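Local coordinates for MerB2 (Bacillus megaterium, PDB 5C17), which binds a mercury ion and probably acts as an alkylmercury lyase, splitting the carbon-mercury bond of organomercurials, at residues P129-V134 / L139-P144; I104-L109 / V117-R122. All blocks are in the same frame, centred on the assembly; numbering follows the deposited sequence.

Contact 1 (P129-V134 / L139-P144)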
loop_
_atom_site.group_PDB
_atom_site.type_symbol
_atom_site.label_atom_id
_atom_site.label_comp_id
_atom_site.label_asym_id
_atom_site.label_seq_id
_atom_site.Cartn_x
_atom_site.Cartn_y
_atom_site.Cartn_z
ATOM N N PRO A 129 -2.021 8.598 -18.627
ATOM C CA PRO A 129 -0.957 8.469 -17.625
ATOM C C PRO A 129 -1.047 9.554 -16.551
ATOM O O PRO A 129 -1.421 10.693 -16.829
ATOM C CB PRO A 129 0.322 8.615 -18.458
ATOM C CG PRO A 129 -0.102 9.417 -19.656
ATOM C CD PRO A 129 -1.503 9.019 -19.941
ATOM N N ILE A 130 -0.681 9.180 -15.334
ATOM C CA ILE A 130 -0.584 10.076 -14.188
ATOM C C ILE A 130 0.850 10.026 -13.683
ATOM O O ILE A 130 1.418 8.939 -13.550
ATOM C CB ILE A 130 -1.568 9.630 -13.097
ATOM C CG1 ILE A 130 -3.000 9.876 -13.624
ATOM C CG2 ILE A 130 -1.295 10.344 -11.750
ATOM C CD1 ILE A 130 -4.063 9.528 -12.705
ATOM N N GLU A 131 1.440 11.193 -13.458
ATOM C CA GLU A 131 2.791 11.303 -12.920
ATOM C C GLU A 131 2.771 12.227 -11.716
ATOM O O GLU A 131 2.216 13.325 -11.775
ATOM C CB GLU A 131 3.761 11.831 -13.973
ATOM C CG GLU A 131 3.887 10.879 -15.152
ATOM C CD GLU A 131 5.129 11.123 -15.995
ATOM O OE1 GLU A 131 5.522 10.200 -16.735
ATOM O OE2 GLU A 131 5.713 12.226 -15.922
ATOM N N VAL A 132 3.366 11.765 -10.628
ATOM C CA VAL A 132 3.459 12.528 -9.394
ATOM C C VAL A 132 4.867 12.351 -8.864
ATOM O O VAL A 132 5.385 11.237 -8.865
ATOM C CB VAL A 132 2.462 12.036 -8.323
ATOM C CG1 VAL A 132 2.599 12.854 -7.059
ATOM C CG2 VAL A 132 1.029 12.118 -8.845
ATOM N N THR A 133 5.496 13.426 -8.408
ATOM C CA THR A 133 6.765 13.285 -7.704
ATOM C C THR A 133 6.686 13.978 -6.353
ATOM O O THR A 133 5.930 14.941 -6.158
ATOM C CB THR A 133 7.977 13.820 -8.496
ATOM O OG1 THR A 133 7.846 15.222 -8.670
ATOM C CG2 THR A 133 8.084 13.153 -9.864
ATOM N N VAL A 134 7.474 13.454 -5.423
ATOM C CA VAL A 134 7.548 13.985 -4.075
ATOM C C VAL A 134 9.012 14.249 -3.756
ATOM O O VAL A 134 9.861 13.383 -3.987
ATOM C CB VAL A 134 6.959 12.999 -3.052
ATOM C CG1 VAL A 134 6.977 13.606 -1.656
ATOM C CG2 VAL A 134 5.526 12.592 -3.435
ATOM N N LEU A 139 4.785 17.690 -2.557
ATOM C CA LEU A 139 4.432 17.363 -3.919
ATOM C C LEU A 139 5.158 18.325 -4.850
ATOM O O LEU A 139 5.138 19.533 -4.638
ATOM C CB LEU A 139 2.925 17.471 -4.116
ATOM C CG LEU A 139 2.148 16.370 -3.388
ATOM C CD1 LEU A 139 0.693 16.786 -3.196
ATOM C CD2 LEU A 139 2.241 15.022 -4.130
ATOM N N ALA A 140 5.816 17.779 -5.867
ATOM C CA ALA A 140 6.499 18.583 -6.875
ATOM C C ALA A 140 5.712 18.460 -8.183
ATOM O O ALA A 140 4.822 19.261 -8.434
ATOM C CB ALA A 140 7.956 18.121 -7.024
ATOM N N LYS A 141 5.986 17.452 -9.002
ATOM C CA LYS A 141 5.235 17.277 -10.248
ATOM C C LYS A 141 3.891 16.645 -9.921
ATOM O O LYS A 141 3.813 15.775 -9.059
ATOM C CB LYS A 141 6.020 16.364 -11.203
ATOM C CG LYS A 141 5.494 16.263 -12.651
ATOM C CD LYS A 141 6.193 15.112 -13.411
ATOM C CE LYS A 141 6.132 15.265 -14.938
ATOM N NZ LYS A 141 4.762 15.128 -15.514
ATOM N N THR A 142 2.835 17.085 -10.600
ATOM C CA THR A 142 1.583 16.349 -10.595
ATOM C C THR A 142 0.916 16.609 -11.923
ATOM O O THR A 142 0.495 17.728 -12.198
ATOM C CB THR A 142 0.639 16.778 -9.440
ATOM O OG1 THR A 142 1.263 16.517 -8.182
ATOM C CG2 THR A 142 -0.673 16.034 -9.490
ATOM N N THR A 143 0.831 15.582 -12.756
ATOM C CA THR A 143 0.178 15.699 -14.047
ATOM C C THR A 143 -0.753 14.521 -14.240
ATOM O O THR A 143 -0.334 13.379 -14.070
ATOM C CB THR A 143 1.172 15.766 -15.214
ATOM O OG1 THR A 143 1.944 14.562 -15.287
ATOM C CG2 THR A 143 2.092 16.952 -15.062
ATOM N N PRO A 144 -2.018 14.781 -14.593
ATOM C CA PRO A 144 -2.649 16.102 -14.682
ATOM C C PRO A 144 -2.681 16.824 -13.335
ATOM O O PRO A 144 -2.680 16.180 -12.290
ATOM C CB PRO A 144 -4.075 15.778 -15.128
ATOM C CG PRO A 144 -4.021 14.433 -15.697
ATOM C CD PRO A 144 -2.961 13.707 -14.954
HETATM O O HOH W 1 0.821 12.536 -16.843
#
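The carbonyl oxygen of Lys141 is gripped from opposite faces of its plane: Thr133 N donates from one side at 3.0 Å, and the hydroxyl of Thr142, next in its own strand, from the other. This belongs to an antiparallel hairpin, closed further along by the hydrogen-bonded pair Glu131 and Thr143, where Thr143 N reaches Glu131 O at 2.8 Å and Glu131 N returns a bond to Thr143 O. Between Val132 and Val134 the register slips by one residue, a beta bulge in which Thr133 O receives Ala140 N while Thr133 OG1 accepts Lys141 N at 2.9 Å, nearly straight at 163°. The hydroxyl gets there because it sits between the backbone N and carbonyl carbon (chi1 65°). An alanine here would remove that acceptor, and Lys141 N would probably be left without its mate at the bulge. The lysine chain runs extended and bends at its last torsion (-67°) to bring NZ to Glu131 OE2 at 3.1 Å, a salt bridge whose hydrogen bond is weak. On the other face, Leu139 CD2 packs on Val132 CG1 at 3.7 Å and on Val134 CG2. Strand 138-143 is one of the two edge strands of the large sheet; strand 117-122 flanks the hairpin beyond 129-135, while helix 103-113 lies against Val132 and Val134 and helix 194-207 against Leu139 and Thr142.

Contact 2 (I104-L109 / V117-R122)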
loop_
_atom_site.group_PDB
_atom_site.type_symbol
_atom_site.label_atom_id
_atom_site.label_comp_id
_atom_site.label_asym_id
_atom_site.label_seq_id
_atom_site.Cartn_x
_atom_site.Cartn_y
_atom_site.Cartn_z
ATOM N N ILE A 104 -3.232 5.175 -3.022
ATOM C CA ILE A 104 -2.861 5.675 -1.698
ATOM C C ILE A 104 -1.462 5.188 -1.334
ATOM O O ILE A 104 -0.652 5.971 -0.824
ATOM C CB ILE A 104 -3.877 5.273 -0.625
ATOM C CG1 ILE A 104 -5.207 6.005 -0.867
ATOM C CG2 ILE A 104 -3.339 5.596 0.754
ATOM C CD1 ILE A 104 -6.334 5.540 0.036
ATOM N N SER A 105 -1.177 3.910 -1.590
ATOM C CA SER A 105 0.107 3.324 -1.255
ATOM C C SER A 105 1.253 4.075 -1.922
ATOM O O SER A 105 2.318 4.237 -1.338
ATOM C CB SER A 105 0.154 1.838 -1.650
ATOM O OG SER A 105 -0.775 1.078 -0.898
ATOM N N THR A 106 1.048 4.519 -3.170
ATOM C CA THR A 106 2.129 5.231 -3.876
ATOM C C THR A 106 2.674 6.406 -3.072
ATOM O O THR A 106 3.859 6.723 -3.148
ATOM C CB THR A 106 1.737 5.771 -5.298
ATOM O OG1 THR A 106 0.730 6.789 -5.231
ATOM C CG2 THR A 106 1.299 4.650 -6.218
ATOM N N LEU A 107 1.787 7.094 -2.356
ATOM C CA LEU A 107 2.162 8.293 -1.612
ATOM C C LEU A 107 2.471 7.969 -0.154
ATOM O O LEU A 107 3.470 8.444 0.407
ATOM C CB LEU A 107 1.057 9.339 -1.744
ATOM C CG LEU A 107 0.981 9.951 -3.155
ATOM C CD1 LEU A 107 -0.331 10.624 -3.385
ATOM C CD2 LEU A 107 2.116 10.923 -3.418
ATOM N N GLU A 108 1.646 7.144 0.477
ATOM C CA GLU A 108 1.925 6.834 1.872
ATOM C C GLU A 108 3.247 6.094 2.034
ATOM O O GLU A 108 3.902 6.258 3.058
ATOM C CB GLU A 108 0.760 6.128 2.553
ATOM C CG GLU A 108 0.751 4.666 2.433
ATOM C CD GLU A 108 -0.369 4.002 3.214
ATOM O OE1 GLU A 108 -1.253 4.706 3.741
ATOM O OE2 GLU A 108 -0.360 2.762 3.296
ATOM N N LEU A 109 3.661 5.320 1.034
ATOM C CA LEU A 109 4.949 4.637 1.122
ATOM C C LEU A 109 6.119 5.625 1.086
ATOM O O LEU A 109 7.159 5.375 1.685
ATOM C CB LEU A 109 5.065 3.576 0.029
ATOM C CG LEU A 109 4.173 2.350 0.203
ATOM C CD1 LEU A 109 4.134 1.525 -1.070
ATOM C CD2 LEU A 109 4.635 1.503 1.375
ATOM N N VAL A 117 10.014 10.042 -4.091
ATOM C CA VAL A 117 9.511 9.075 -5.050
ATOM C C VAL A 117 9.125 9.738 -6.359
ATOM O O VAL A 117 8.818 10.931 -6.403
ATOM C CB VAL A 117 8.299 8.281 -4.505
ATOM C CG1 VAL A 117 8.693 7.482 -3.274
ATOM C CG2 VAL A 117 7.129 9.202 -4.194
ATOM N N ASP A 118 9.172 8.939 -7.420
ATOM C CA ASP A 118 8.570 9.277 -8.704
ATOM C C ASP A 118 7.517 8.202 -8.913
ATOM O O ASP A 118 7.829 7.016 -8.907
ATOM C CB ASP A 118 9.554 9.218 -9.873
ATOM C CG ASP A 118 10.688 10.236 -9.780
ATOM O OD1 ASP A 118 10.691 11.108 -8.897
ATOM O OD2 ASP A 118 11.580 10.175 -10.646
ATOM N N ILE A 119 6.292 8.629 -9.161
ATOM C CA ILE A 119 5.144 7.749 -9.317
ATOM C C ILE A 119 4.609 7.854 -10.732
ATOM O O ILE A 119 4.417 8.962 -11.238
ATOM C CB ILE A 119 3.994 8.168 -8.339
ATOM C CG1 ILE A 119 4.474 8.080 -6.889
ATOM C CG2 ILE A 119 2.712 7.341 -8.575
ATOM C CD1 ILE A 119 3.666 8.917 -5.933
ATOM N N HIS A 120 4.345 6.698 -11.336
ATOM C CA HIS A 120 3.638 6.637 -12.610
ATOM C C HIS A 120 2.449 5.708 -12.444
ATOM O O HIS A 120 2.593 4.588 -11.953
ATOM C CB HIS A 120 4.548 6.150 -13.743
ATOM C CG HIS A 120 3.936 6.274 -15.106
ATOM N ND1 HIS A 120 2.966 5.413 -15.568
ATOM C CD2 HIS A 120 4.155 7.162 -16.108
ATOM C CE1 HIS A 120 2.609 5.766 -16.792
ATOM N NE2 HIS A 120 3.320 6.822 -17.145
ATOM N N SER A 121 1.283 6.195 -12.852
ATOM C CA SER A 121 0.058 5.425 -12.725
ATOM C C SER A 121 -0.890 5.769 -13.860
ATOM O O SER A 121 -0.458 6.330 -14.868
ATOM C CB SER A 121 -0.575 5.664 -11.355
ATOM O OG SER A 121 -1.652 4.778 -11.104
ATOM N N ARG A 122 -2.162 5.434 -13.686
ATOM C CA ARG A 122 -3.178 5.606 -14.728
ATOM C C ARG A 122 -4.464 6.112 -14.119
ATOM O O ARG A 122 -4.829 5.711 -13.029
ATOM C CB ARG A 122 -3.482 4.274 -15.423
ATOM C CG ARG A 122 -2.329 3.691 -16.222
ATOM C CD ARG A 122 -2.183 4.376 -17.542
ATOM N NE ARG A 122 -0.964 3.976 -18.227
ATOM C CZ ARG A 122 -0.600 4.431 -19.419
ATOM N NH1 ARG A 122 -1.398 5.266 -20.081
ATOM N NH2 ARG A 122 0.543 4.056 -19.964
#
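Thr106 and Ile119 bring the backbones of helix 104-109 and strand 117-122 nearest, their CA atoms 6.7 Å apart. The two short axes approach to 9.4 Å and run almost exactly antiparallel, at 176°, so the helix lies lengthwise over one face of the sheet. No hydrogen bond crosses between them; the join is a small, wholly buried packing of side chains.

Ile119 supplies most of it. With CG1 anti to its carbonyl carbon (chi1 -60°) and the chain extended beyond (chi2 159°), its two branches separate: CG2 lies against Thr106 CB and CG2, both at 3.8 Å, while CD1 reaches further over the helix. That terminal methyl touches Thr106 CB at 3.7 Å, and it meets Leu107 CD2 at 3.6 Å, the leucine and isoleucine side chains crossing at about a right angle. Thus one isoleucine bridges two successive helix residues. The same methyl lies 3.6 Å from Thr106 O, a buried carbonyl oxygen without a polar partner in the model, and Val117 CG2 approaches this oxygen too, at 4.2 Å, giving it an apolar lining from the strand.

The hydroxyl of Thr106, though beside Ile119 CD1, is occupied elsewhere: OG1 is hydrogen-bonded to Ala103 O, one turn back, and to Tyr170 OH. Its polar atom thus lies beside the isoleucine's methyl groups, but its hydrogen bonds are made to residues outside the strand.

Ser105, beside Thr106, lines the pocket of the bound dithiol, and the Thr106 side chain is about 9 Å from the mercury ion. Strand 89-93 flanks the contact, with Ile91 touching both Thr106 and Ile119; strand 129-135 neighbours 117-122 in the sheet, and helix 194-207 packs on Leu107 through Ala197.

In the fold
Going from the N terminus, the chain passes through helix 103-113 and returns as strand 117-122, so contact 2 closes a short helix-to-strand connection. Strand 129-135 comes next and turns back into 138-143, closing the hairpin of contact 1. The two closures follow in series, neither nested nor crossed, with centres about 9 Å apart. They join at the seam between neighbouring strands 117-122 and 129-135, where Ile119 N and Val132 O, and Ser121 N and Ile130 O, are probably hydrogen-bonded. Contact 1 thus forms one edge of the large antiparallel sheet, while contact 2 fastens a helix, carrying Ser105 of the ligand pocket, onto its face.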